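Local coordinates for BH0493 protein (PDB 2QEE), which binds zinc and is probably a metal-dependent enzyme of the amidohydrolase superfamily, although its physiological substrate is not established, at residues P175-Y180 against R240-C245; W190-N195 against V206-T211; N320-G325 against S350-H355; M342-L347 against E377-K382. All coordinates share one frame; numbering follows the deposited sequence.

Contact 1: residues P175-Y180 against R240-C245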
# COMPACT_ATOMS: atom_id res chain seq x y z
N PRO C 175 17.01 -26.50 -4.22
CA PRO C 175 18.18 -26.90 -5.04
C PRO C 175 17.76 -27.69 -6.25
O PRO C 175 18.36 -27.52 -7.34
CB PRO C 175 18.99 -27.77 -4.07
CG PRO C 175 18.64 -27.19 -2.66
CD PRO C 175 17.11 -27.03 -2.84
N LEU C 176 16.74 -28.53 -6.10
CA LEU C 176 16.18 -29.26 -7.22
C LEU C 176 15.46 -28.40 -8.26
O LEU C 176 15.68 -28.54 -9.45
CB LEU C 176 15.28 -30.39 -6.75
CG LEU C 176 14.54 -31.17 -7.84
CD1 LEU C 176 15.60 -32.11 -8.52
CD2 LEU C 176 13.40 -32.05 -7.26
N LEU C 177 14.55 -27.55 -7.81
CA LEU C 177 13.80 -26.76 -8.77
C LEU C 177 14.58 -25.59 -9.36
O LEU C 177 14.39 -25.29 -10.52
CB LEU C 177 12.49 -26.23 -8.13
CG LEU C 177 11.31 -27.19 -8.06
CD1 LEU C 177 11.74 -28.52 -7.60
CD2 LEU C 177 10.26 -26.66 -7.09
N ASN C 178 15.40 -24.93 -8.53
CA ASN C 178 16.04 -23.65 -8.87
C ASN C 178 17.47 -23.83 -9.36
O ASN C 178 18.00 -22.93 -10.01
CB ASN C 178 16.09 -22.72 -7.67
CG ASN C 178 14.69 -22.28 -7.24
OD1 ASN C 178 13.74 -22.45 -8.00
ND2 ASN C 178 14.58 -21.79 -5.99
N GLU C 179 18.09 -24.95 -9.03
CA GLU C 179 19.52 -25.17 -9.38
C GLU C 179 19.75 -26.54 -10.02
O GLU C 179 20.79 -27.19 -9.76
CB GLU C 179 20.37 -25.03 -8.12
CG GLU C 179 20.41 -23.60 -7.62
CD GLU C 179 21.08 -23.51 -6.30
OE1 GLU C 179 22.20 -22.94 -6.26
OE2 GLU C 179 20.51 -24.01 -5.31
N TYR C 180 18.79 -26.95 -10.87
CA TYR C 180 18.83 -28.32 -11.41
C TYR C 180 20.14 -28.60 -12.19
O TYR C 180 20.63 -29.74 -12.17
CB TYR C 180 17.65 -28.61 -12.31
CG TYR C 180 17.57 -30.05 -12.78
CD1 TYR C 180 17.28 -31.08 -11.88
CD2 TYR C 180 17.80 -30.37 -14.11
CE1 TYR C 180 17.19 -32.37 -12.29
CE2 TYR C 180 17.70 -31.70 -14.55
CZ TYR C 180 17.43 -32.69 -13.62
OH TYR C 180 17.30 -34.00 -14.02
N ARG C 240 9.72 -27.48 -16.09
CA ARG C 240 9.56 -28.91 -16.46
C ARG C 240 9.44 -29.83 -15.26
O ARG C 240 8.57 -30.75 -15.27
CB ARG C 240 10.65 -29.41 -17.41
CG ARG C 240 10.53 -28.75 -18.75
CD ARG C 240 11.49 -29.33 -19.79
NE ARG C 240 12.84 -28.90 -19.48
CZ ARG C 240 13.44 -27.85 -20.03
NH1 ARG C 240 12.85 -27.11 -20.98
NH2 ARG C 240 14.65 -27.53 -19.63
N ILE C 241 10.27 -29.60 -14.25
CA ILE C 241 10.23 -30.39 -13.02
C ILE C 241 8.87 -30.22 -12.32
O ILE C 241 8.23 -31.20 -11.92
CB ILE C 241 11.36 -30.06 -12.08
CG1 ILE C 241 12.73 -30.46 -12.71
CG2 ILE C 241 11.17 -30.81 -10.73
CD1 ILE C 241 13.98 -29.93 -11.92
N ILE C 242 8.37 -28.96 -12.24
CA ILE C 242 7.06 -28.75 -11.61
C ILE C 242 5.94 -29.44 -12.38
O ILE C 242 5.14 -30.21 -11.78
CB ILE C 242 6.74 -27.23 -11.43
CG1 ILE C 242 7.79 -26.61 -10.51
CG2 ILE C 242 5.26 -27.02 -10.96
CD1 ILE C 242 7.62 -25.05 -10.31
N ARG C 243 5.93 -29.24 -13.69
CA ARG C 243 4.90 -29.82 -14.59
C ARG C 243 4.96 -31.35 -14.61
O ARG C 243 3.95 -32.03 -14.37
CB ARG C 243 5.06 -29.31 -16.03
CG ARG C 243 3.96 -29.75 -17.00
CD ARG C 243 4.36 -29.55 -18.47
NE ARG C 243 5.65 -30.17 -18.80
CZ ARG C 243 6.51 -29.72 -19.73
NH1 ARG C 243 6.24 -28.64 -20.44
NH2 ARG C 243 7.66 -30.35 -19.92
N ASP C 244 6.14 -31.88 -14.87
CA ASP C 244 6.28 -33.31 -15.16
C ASP C 244 6.44 -34.18 -13.93
O ASP C 244 6.15 -35.38 -14.00
CB ASP C 244 7.46 -33.58 -16.10
CG ASP C 244 7.27 -33.03 -17.48
OD1 ASP C 244 6.12 -32.75 -17.89
OD2 ASP C 244 8.32 -32.87 -18.17
N CYS C 245 6.92 -33.62 -12.81
CA CYS C 245 7.30 -34.42 -11.66
C CYS C 245 6.54 -34.02 -10.41
O CYS C 245 5.89 -34.83 -9.75
CB CYS C 245 8.81 -34.36 -11.40
SG CYS C 245 9.85 -34.74 -12.88
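I241 leans into the last turn of helix 174-178, its CA 6.6 Å from that of L177, and carries most of this meeting, where helix 237-253 packs on helix 174-178 and the start of helix 180-189. From CB the side chain forks. The short branch, CG2, rests against CD1 of L177 at 3.9 Å. The long branch starts at CG1, which lies anti to the carbonyl carbon (chi1 -65°) and serves as a spacer; with chi2 extended at 170° it carries the methyl CD1 deep between three groups. There CD1 approaches the carbonyl oxygen O of L176 to 3.3 Å and ring atom CD1 of Y180 to 3.5 Å, while CG of L176 stands farther back. Y180 takes the methyl obliquely, CB and the ring atoms CG and CE1 also lying beside it, with CE1 4.0 Å from I241 CD1. One residue on, I242 adds a looser touch, its CG1 being 4.2 Å from CD2 of L177. No hydrogen bond crosses the interface. L176 O is buried here without a polar partner in the model: the helix ends at E179, which occupies the N-cap position of the next one, and the I241 methyl lies against the oxygen. Around this apolar patch, L177 also touches V224 of strand 222-226, and N178 ND2 bonds to S225 O. Helix 237-253 connects the parallel strands 222-226 and 257-264, so I241 projects from the helix of a beta-alpha-beta crossover, consistent with the outer helical layer of the distorted (beta/alpha)8 barrel of amidohydrolases.

Contact 2: residues W190-N195 against V206-T211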
# COMPACT_ATOMS: atom_id res chain seq x y z
N TRP C 190 23.48 -40.28 -6.22
CA TRP C 190 22.59 -40.91 -5.24
C TRP C 190 21.77 -42.03 -5.89
O TRP C 190 20.87 -42.59 -5.25
CB TRP C 190 21.66 -39.84 -4.58
CG TRP C 190 22.40 -38.84 -3.67
CD1 TRP C 190 23.54 -39.07 -2.92
CD2 TRP C 190 22.02 -37.47 -3.39
NE1 TRP C 190 23.89 -37.93 -2.23
CE2 TRP C 190 22.98 -36.94 -2.49
CE3 TRP C 190 20.98 -36.64 -3.82
CZ2 TRP C 190 22.93 -35.62 -2.01
CZ3 TRP C 190 20.92 -35.32 -3.33
CH2 TRP C 190 21.91 -34.82 -2.45
N GLY C 191 22.06 -42.34 -7.16
CA GLY C 191 21.40 -43.43 -7.87
C GLY C 191 20.18 -43.10 -8.69
O GLY C 191 19.48 -44.01 -9.18
N TYR C 192 19.92 -41.80 -8.86
CA TYR C 192 18.81 -41.33 -9.69
C TYR C 192 19.36 -40.99 -11.07
O TYR C 192 20.03 -40.01 -11.25
CB TYR C 192 18.10 -40.12 -9.03
CG TYR C 192 17.61 -40.46 -7.64
CD1 TYR C 192 16.40 -41.13 -7.46
CD2 TYR C 192 18.37 -40.14 -6.53
CE1 TYR C 192 15.97 -41.47 -6.22
CE2 TYR C 192 17.93 -40.50 -5.25
CZ TYR C 192 16.74 -41.16 -5.12
OH TYR C 192 16.28 -41.49 -3.86
N LYS C 193 19.08 -41.87 -12.01
CA LYS C 193 19.78 -41.87 -13.30
C LYS C 193 19.09 -40.89 -14.23
O LYS C 193 18.39 -41.27 -15.17
CB LYS C 193 19.82 -43.29 -13.87
CG LYS C 193 20.79 -44.20 -13.10
CD LYS C 193 20.79 -45.63 -13.60
CE LYS C 193 19.92 -46.53 -12.72
NZ LYS C 193 20.31 -47.99 -12.84
N VAL C 194 19.26 -39.62 -13.91
CA VAL C 194 18.70 -38.59 -14.75
C VAL C 194 19.72 -38.37 -15.85
O VAL C 194 20.94 -38.34 -15.61
CB VAL C 194 18.41 -37.28 -13.97
CG1 VAL C 194 17.29 -37.50 -12.92
CG2 VAL C 194 19.64 -36.78 -13.32
N ASN C 195 19.19 -38.22 -17.06
CA ASN C 195 19.96 -38.06 -18.27
C ASN C 195 20.36 -36.60 -18.55
O ASN C 195 19.90 -35.68 -17.86
CB ASN C 195 19.12 -38.62 -19.40
CG ASN C 195 18.69 -40.08 -19.13
OD1 ASN C 195 19.51 -40.90 -18.72
ND2 ASN C 195 17.45 -40.38 -19.38
N VAL C 206 13.42 -38.37 -11.38
CA VAL C 206 13.17 -37.23 -10.47
C VAL C 206 11.91 -37.50 -9.59
O VAL C 206 11.94 -37.24 -8.38
CB VAL C 206 13.12 -35.87 -11.23
CG1 VAL C 206 12.59 -34.73 -10.30
CG2 VAL C 206 14.52 -35.50 -11.72
N LYS C 207 10.83 -38.02 -10.18
CA LYS C 207 9.69 -38.51 -9.37
C LYS C 207 10.10 -39.52 -8.30
O LYS C 207 9.59 -39.48 -7.18
CB LYS C 207 8.63 -39.13 -10.25
CG LYS C 207 7.88 -38.14 -11.13
CD LYS C 207 6.98 -38.83 -12.11
CE LYS C 207 5.60 -38.92 -11.60
NZ LYS C 207 4.67 -39.16 -12.73
N ARG C 208 11.04 -40.40 -8.63
CA ARG C 208 11.47 -41.36 -7.62
C ARG C 208 12.25 -40.69 -6.49
O ARG C 208 12.14 -41.09 -5.31
CB ARG C 208 12.23 -42.55 -8.26
CG ARG C 208 12.54 -43.65 -7.25
CD ARG C 208 13.14 -44.89 -7.93
NE ARG C 208 14.46 -44.60 -8.52
CZ ARG C 208 15.59 -44.58 -7.83
NH1 ARG C 208 15.59 -44.85 -6.53
NH2 ARG C 208 16.73 -44.31 -8.44
N PHE C 209 13.01 -39.64 -6.82
CA PHE C 209 13.71 -38.87 -5.81
C PHE C 209 12.64 -38.27 -4.85
O PHE C 209 12.73 -38.42 -3.61
CB PHE C 209 14.58 -37.78 -6.46
CG PHE C 209 15.21 -36.86 -5.46
CD1 PHE C 209 16.37 -37.22 -4.80
CD2 PHE C 209 14.62 -35.61 -5.15
CE1 PHE C 209 16.97 -36.40 -3.85
CE2 PHE C 209 15.22 -34.75 -4.20
CZ PHE C 209 16.40 -35.15 -3.52
N LEU C 210 11.63 -37.62 -5.42
CA LEU C 210 10.59 -37.04 -4.56
C LEU C 210 9.88 -38.12 -3.71
O LEU C 210 9.70 -37.93 -2.49
CB LEU C 210 9.57 -36.28 -5.39
CG LEU C 210 10.16 -35.07 -6.13
CD1 LEU C 210 9.09 -34.52 -7.11
CD2 LEU C 210 10.72 -33.99 -5.18
N THR C 211 9.51 -39.24 -4.35
CA THR C 211 8.74 -40.26 -3.66
C THR C 211 9.56 -40.86 -2.51
O THR C 211 9.02 -41.19 -1.43
CB THR C 211 8.31 -41.38 -4.66
OG1 THR C 211 7.44 -40.80 -5.64
CG2 THR C 211 7.55 -42.48 -3.91
O HOH W 1 18.76 -44.11 -5.82
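Y192 lays its ring on helix 200-217 as a flat bump, settling between the side chains of R208 and F209 until its CE1 is 3.5 Å from CA of F209. F209 receives it in two ways. Its CB sits over one face of the tyrosine, 4.0 Å from the ring centroid in a CH-pi contact, and its own ring turns an edge to that face in a T-shaped pair, the planes at 87°. Next to that edge, F209 CE1 meets CE3 of W190 obliquely at 4.0 Å, which extends the aromatic row outward. R208 takes the other flank: bent at chi3 (66°), its chain folds back until one guanidinium face looks onto CE1 of Y192, the two planes only 22° apart, and NH2 comes within 2.9 Å of G191 O. Farther along, CG1 of V194 nests against CG2 of V206 at 3.6 Å, an aliphatic end to the seam. G191, at positive phi, closes helix 180-189 with a Schellman motif and turns the chain toward this surface. Water 1 lies over the Y192 face opposite F209, donating to W190 O at 2.7 Å. Y192 OH bonds to D212. The tyrosine ring is thus held between apolar CH-pi and T-shaped contacts on one side and a guanidinium and water on the other, the charge of R208 being balanced by its salt bridge to E205.

Contact 3: residues N320-G325 against S350-H355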
# COMPACT_ATOMS: atom_id res chain seq x y z
N ASN C 320 -8.47 -24.12 -3.82
CA ASN C 320 -7.24 -24.88 -3.73
C ASN C 320 -5.99 -24.03 -3.42
O ASN C 320 -4.83 -24.52 -3.38
CB ASN C 320 -7.04 -25.78 -4.97
CG ASN C 320 -6.92 -25.03 -6.26
OD1 ASN C 320 -7.48 -23.93 -6.44
ND2 ASN C 320 -6.20 -25.64 -7.23
N LEU C 321 -6.23 -22.75 -3.09
CA LEU C 321 -5.19 -21.86 -2.57
C LEU C 321 -5.46 -21.61 -1.09
O LEU C 321 -6.59 -21.22 -0.72
CB LEU C 321 -5.26 -20.49 -3.30
CG LEU C 321 -4.26 -19.46 -2.81
CD1 LEU C 321 -2.79 -19.95 -2.89
CD2 LEU C 321 -4.47 -18.17 -3.63
N MET C 322 -4.42 -21.78 -0.29
CA MET C 322 -4.48 -21.38 1.13
C MET C 322 -3.33 -20.40 1.24
O MET C 322 -2.19 -20.74 0.99
CB MET C 322 -4.26 -22.55 2.10
CG MET C 322 -4.17 -22.17 3.58
SD MET C 322 -5.67 -21.25 4.06
CE MET C 322 -6.87 -22.57 4.05
N ILE C 323 -3.63 -19.16 1.60
CA ILE C 323 -2.53 -18.19 1.84
C ILE C 323 -2.12 -18.19 3.29
O ILE C 323 -2.97 -18.42 4.21
CB ILE C 323 -2.91 -16.75 1.35
CG1 ILE C 323 -3.98 -16.15 2.22
CG2 ILE C 323 -3.31 -16.81 -0.15
CD1 ILE C 323 -4.46 -14.77 1.61
N PHE C 324 -0.84 -17.96 3.57
CA PHE C 324 -0.35 -18.07 4.94
C PHE C 324 0.67 -16.99 5.24
O PHE C 324 1.51 -16.67 4.34
CB PHE C 324 0.24 -19.46 5.24
CG PHE C 324 1.55 -19.74 4.54
CD1 PHE C 324 2.79 -19.54 5.19
CD2 PHE C 324 1.55 -20.25 3.23
CE1 PHE C 324 4.01 -19.84 4.55
CE2 PHE C 324 2.77 -20.57 2.57
CZ PHE C 324 4.01 -20.34 3.28
N GLY C 325 0.54 -16.40 6.42
CA GLY C 325 1.63 -15.72 7.11
C GLY C 325 2.02 -14.37 6.49
O GLY C 325 1.57 -13.96 5.42
N SER C 350 -11.01 -17.86 6.58
CA SER C 350 -10.48 -18.91 5.66
C SER C 350 -9.01 -18.66 5.18
O SER C 350 -8.70 -18.71 3.97
CB SER C 350 -11.43 -19.14 4.46
OG SER C 350 -11.54 -18.04 3.55
N PHE C 351 -8.13 -18.37 6.14
CA PHE C 351 -6.72 -18.25 5.83
C PHE C 351 -5.90 -18.55 7.06
O PHE C 351 -6.46 -18.73 8.15
CB PHE C 351 -6.42 -16.81 5.34
CG PHE C 351 -6.59 -15.70 6.41
CD1 PHE C 351 -5.46 -15.09 6.90
CD2 PHE C 351 -7.86 -15.23 6.79
CE1 PHE C 351 -5.56 -14.05 7.88
CE2 PHE C 351 -8.00 -14.21 7.74
CZ PHE C 351 -6.84 -13.62 8.29
N ILE C 352 -4.58 -18.58 6.90
CA ILE C 352 -3.66 -18.79 8.02
C ILE C 352 -2.91 -17.47 8.24
O ILE C 352 -2.04 -17.06 7.44
CB ILE C 352 -2.66 -19.96 7.72
CG1 ILE C 352 -3.45 -21.28 7.47
CG2 ILE C 352 -1.56 -20.07 8.80
CD1 ILE C 352 -2.54 -22.33 6.76
N PRO C 353 -3.29 -16.75 9.30
CA PRO C 353 -2.68 -15.38 9.45
C PRO C 353 -1.18 -15.32 9.66
O PRO C 353 -0.54 -14.33 9.25
CB PRO C 353 -3.38 -14.79 10.69
CG PRO C 353 -4.00 -15.99 11.40
CD PRO C 353 -4.35 -17.01 10.29
N GLN C 354 -0.54 -16.31 10.30
CA GLN C 354 0.86 -16.10 10.62
C GLN C 354 1.64 -17.43 10.72
O GLN C 354 1.03 -18.48 10.99
CB GLN C 354 1.02 -15.31 11.90
CG GLN C 354 2.45 -14.91 12.27
CD GLN C 354 3.09 -14.02 11.19
OE1 GLN C 354 3.23 -14.45 10.03
NE2 GLN C 354 3.49 -12.78 11.57
N HIS C 355 2.94 -17.31 10.50
CA HIS C 355 3.93 -18.34 10.82
C HIS C 355 5.13 -17.58 11.36
O HIS C 355 5.23 -16.39 11.12
CB HIS C 355 4.30 -19.18 9.59
CG HIS C 355 5.02 -18.43 8.50
ND1 HIS C 355 4.36 -17.56 7.65
CD2 HIS C 355 6.32 -18.40 8.13
CE1 HIS C 355 5.22 -17.05 6.78
NE2 HIS C 355 6.42 -17.54 7.05
O HOH W 2 -6.59 -18.21 2.16
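F324 sets the edge of its ring against the face of H355, the planes inclined at 61° and the centroids 5.1 Å apart. Its CD1 lies 3.5 Å from H355 ND1, and both residues hold CG between backbone N and carbonyl carbon (chi1 71° and 65°), which swings the two rings together. The imidazole edge meets G325, ND1 to CA 3.3 Å; a beta carbon at G325 would collide with that ring. Next to the rings, the backbones form a single parallel bridge: I352 N donates to I323 O at 3.1 Å, and I352 O accepts from G325 N at 2.9 Å. On one side of the bridge, M322 bends at chi2 and chi3 to bring CG to 3.6 Å from I352 CD1; at the start of the loop, water 2 joins I323 N to S350 O. R59 of the second subunit also bonds to S350 O. H355 NE2 bonds to the zinc ligand D357, and its ring meets that of H28, another ligand. Replacing H355 with an alanine would probably leave the F324 edge without its aromatic partner and the D357 carboxylate less firmly oriented, held by the metal without this second-shell bond. Backbone bonds thus fix the loop to the strand's C-terminal end, and aromatic packing holds the imidazole in the second shell of the zinc site, a position consistent with orienting D357.

Contact 4: residues M342-L347 against E377-K382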
# COMPACT_ATOMS: atom_id res chain seq x y z
N MET C 342 -6.99 -6.87 5.60
CA MET C 342 -7.40 -7.13 4.21
C MET C 342 -7.85 -8.59 4.06
O MET C 342 -8.90 -8.87 3.48
CB MET C 342 -6.28 -6.85 3.18
CG MET C 342 -5.93 -5.33 3.07
SD MET C 342 -4.80 -5.08 1.69
CE MET C 342 -3.24 -5.82 2.25
N ARG C 343 -7.07 -9.47 4.67
CA ARG C 343 -7.37 -10.89 4.57
C ARG C 343 -8.73 -11.21 5.25
O ARG C 343 -9.55 -11.90 4.68
CB ARG C 343 -6.25 -11.70 5.22
CG ARG C 343 -5.01 -11.69 4.32
CD ARG C 343 -3.82 -12.22 5.08
NE ARG C 343 -2.71 -12.43 4.16
CZ ARG C 343 -1.62 -13.12 4.53
NH1 ARG C 343 -1.52 -13.58 5.77
NH2 ARG C 343 -0.65 -13.42 3.64
N MET C 344 -8.94 -10.73 6.45
CA MET C 344 -10.17 -11.06 7.17
C MET C 344 -11.33 -10.40 6.46
O MET C 344 -12.40 -10.96 6.40
CB MET C 344 -10.09 -10.60 8.60
CG MET C 344 -11.25 -11.28 9.46
SD MET C 344 -10.95 -11.15 11.22
CE MET C 344 -9.63 -12.39 11.40
N GLU C 345 -11.15 -9.17 5.98
CA GLU C 345 -12.31 -8.49 5.30
C GLU C 345 -12.80 -9.25 4.06
O GLU C 345 -13.99 -9.30 3.80
CB GLU C 345 -11.95 -7.00 4.95
CG GLU C 345 -11.89 -6.21 6.32
CD GLU C 345 -11.24 -4.83 6.25
OE1 GLU C 345 -10.96 -4.30 5.13
OE2 GLU C 345 -11.04 -4.31 7.40
N MET C 346 -11.88 -9.89 3.30
CA MET C 346 -12.24 -10.55 2.05
C MET C 346 -12.36 -12.06 2.14
O MET C 346 -12.86 -12.70 1.20
CB MET C 346 -11.21 -10.22 0.96
CG MET C 346 -11.53 -8.89 0.28
SD MET C 346 -10.39 -8.51 -1.05
CE MET C 346 -9.11 -7.82 -0.00
N LEU C 347 -11.82 -12.62 3.22
CA LEU C 347 -11.78 -14.10 3.35
C LEU C 347 -12.42 -14.60 4.64
O LEU C 347 -12.48 -15.82 4.88
CB LEU C 347 -10.34 -14.62 3.30
CG LEU C 347 -9.54 -14.27 2.01
CD1 LEU C 347 -8.12 -14.80 2.22
CD2 LEU C 347 -10.18 -14.92 0.80
N GLU C 377 -6.25 -7.77 18.09
CA GLU C 377 -6.84 -6.43 17.82
C GLU C 377 -7.75 -6.51 16.60
O GLU C 377 -8.87 -5.94 16.58
CB GLU C 377 -5.74 -5.41 17.57
CG GLU C 377 -4.87 -5.09 18.79
CD GLU C 377 -3.56 -4.34 18.39
OE1 GLU C 377 -2.76 -3.99 19.30
OE2 GLU C 377 -3.30 -4.11 17.17
N VAL C 378 -7.30 -7.19 15.55
CA VAL C 378 -8.12 -7.32 14.34
C VAL C 378 -9.42 -8.06 14.63
O VAL C 378 -10.54 -7.61 14.31
CB VAL C 378 -7.32 -8.01 13.20
CG1 VAL C 378 -8.21 -8.22 12.01
CG2 VAL C 378 -6.06 -7.12 12.85
N LEU C 379 -9.30 -9.19 15.34
CA LEU C 379 -10.51 -9.96 15.70
C LEU C 379 -11.52 -9.15 16.55
O LEU C 379 -12.73 -9.18 16.30
CB LEU C 379 -10.08 -11.24 16.48
CG LEU C 379 -9.50 -12.35 15.59
CD1 LEU C 379 -8.91 -13.38 16.56
CD2 LEU C 379 -10.64 -12.97 14.71
N ILE C 380 -11.01 -8.41 17.52
CA ILE C 380 -11.85 -7.56 18.41
C ILE C 380 -12.69 -6.59 17.51
O ILE C 380 -13.92 -6.52 17.61
CB ILE C 380 -11.03 -6.83 19.52
CG1 ILE C 380 -10.53 -7.86 20.54
CG2 ILE C 380 -11.92 -5.81 20.19
CD1 ILE C 380 -9.32 -7.40 21.44
N ASP C 381 -12.00 -5.91 16.59
CA ASP C 381 -12.71 -4.96 15.69
C ASP C 381 -13.77 -5.68 14.85
O ASP C 381 -14.89 -5.16 14.67
CB ASP C 381 -11.70 -4.30 14.74
CG ASP C 381 -11.04 -3.07 15.37
OD1 ASP C 381 -11.50 -2.58 16.46
OD2 ASP C 381 -10.04 -2.57 14.76
N LYS C 382 -13.41 -6.85 14.28
CA LYS C 382 -14.34 -7.57 13.40
C LYS C 382 -15.55 -8.14 14.16
O LYS C 382 -16.67 -8.06 13.69
CB LYS C 382 -13.61 -8.66 12.59
CG LYS C 382 -13.03 -8.13 11.27
CD LYS C 382 -12.00 -6.98 11.46
CE LYS C 382 -11.42 -6.46 10.09
NZ LYS C 382 -12.52 -5.71 9.41
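K382 and E345 join helices 363-388 and 333-347 through a buried salt bridge, with NZ donating to OE2 over 2.9 Å. The lysine gets there by bending twice: chi2 near 60° turns the chain off its initial course, a straight chi3 carries it across, and a second bend at chi4 presents NZ to the glutamate. E345, extended beyond CG, meets it at about a right angle and offers the anti lone pair of OE2, the one facing away from OE1. OE1 in turn accepts from the backbone N of E334 in the second subunit, so the carboxylate is held at both oxygens. A glutamine in its place is likely to leave the K382 ammonium buried without a countercharge. Beside this bridge M344 reaches over with its first two torsions extended, sliding past K382 in the opposite direction, SD 3.7 Å from CG of the lysine. Only at chi3 (-74°) does it bend, which drops CE onto L379 CD2 at 3.5 Å; SD meets V378 CG1 at 4.1 Å. The axes of segments 342-347 and 377-382 come within 11.1 Å and cross at -39°, a gap spanned by these long side chains. L379 also touches V15 of helix 8-21, while other sides of helix 333-347 meet helix 308-317 through M342 and M346, and strand 321-323 through R343 and L347.

Contacts 1 and 2 form one helical cluster: they touch directly, as where Y180 packs on V194 and C245 on V206, and contact 2 is nested in the chain loop that contact 1 closes. Contact 1 is buried, its side chains meeting by apolar packing alone, whereas contact 2, nearer the surface, mixes aromatic rings with a guanidinium group and water. Contacts 3 and 4 make a second cluster: strand 321-323 and helix 333-347 are consecutive, the segments alternate along the chain, and both contacts meet the second subunit; R343 links them through G325 O. Contact 3, the most central, relies on backbone bonds beside the zinc site; contact 4 places a buried charge pair farther out.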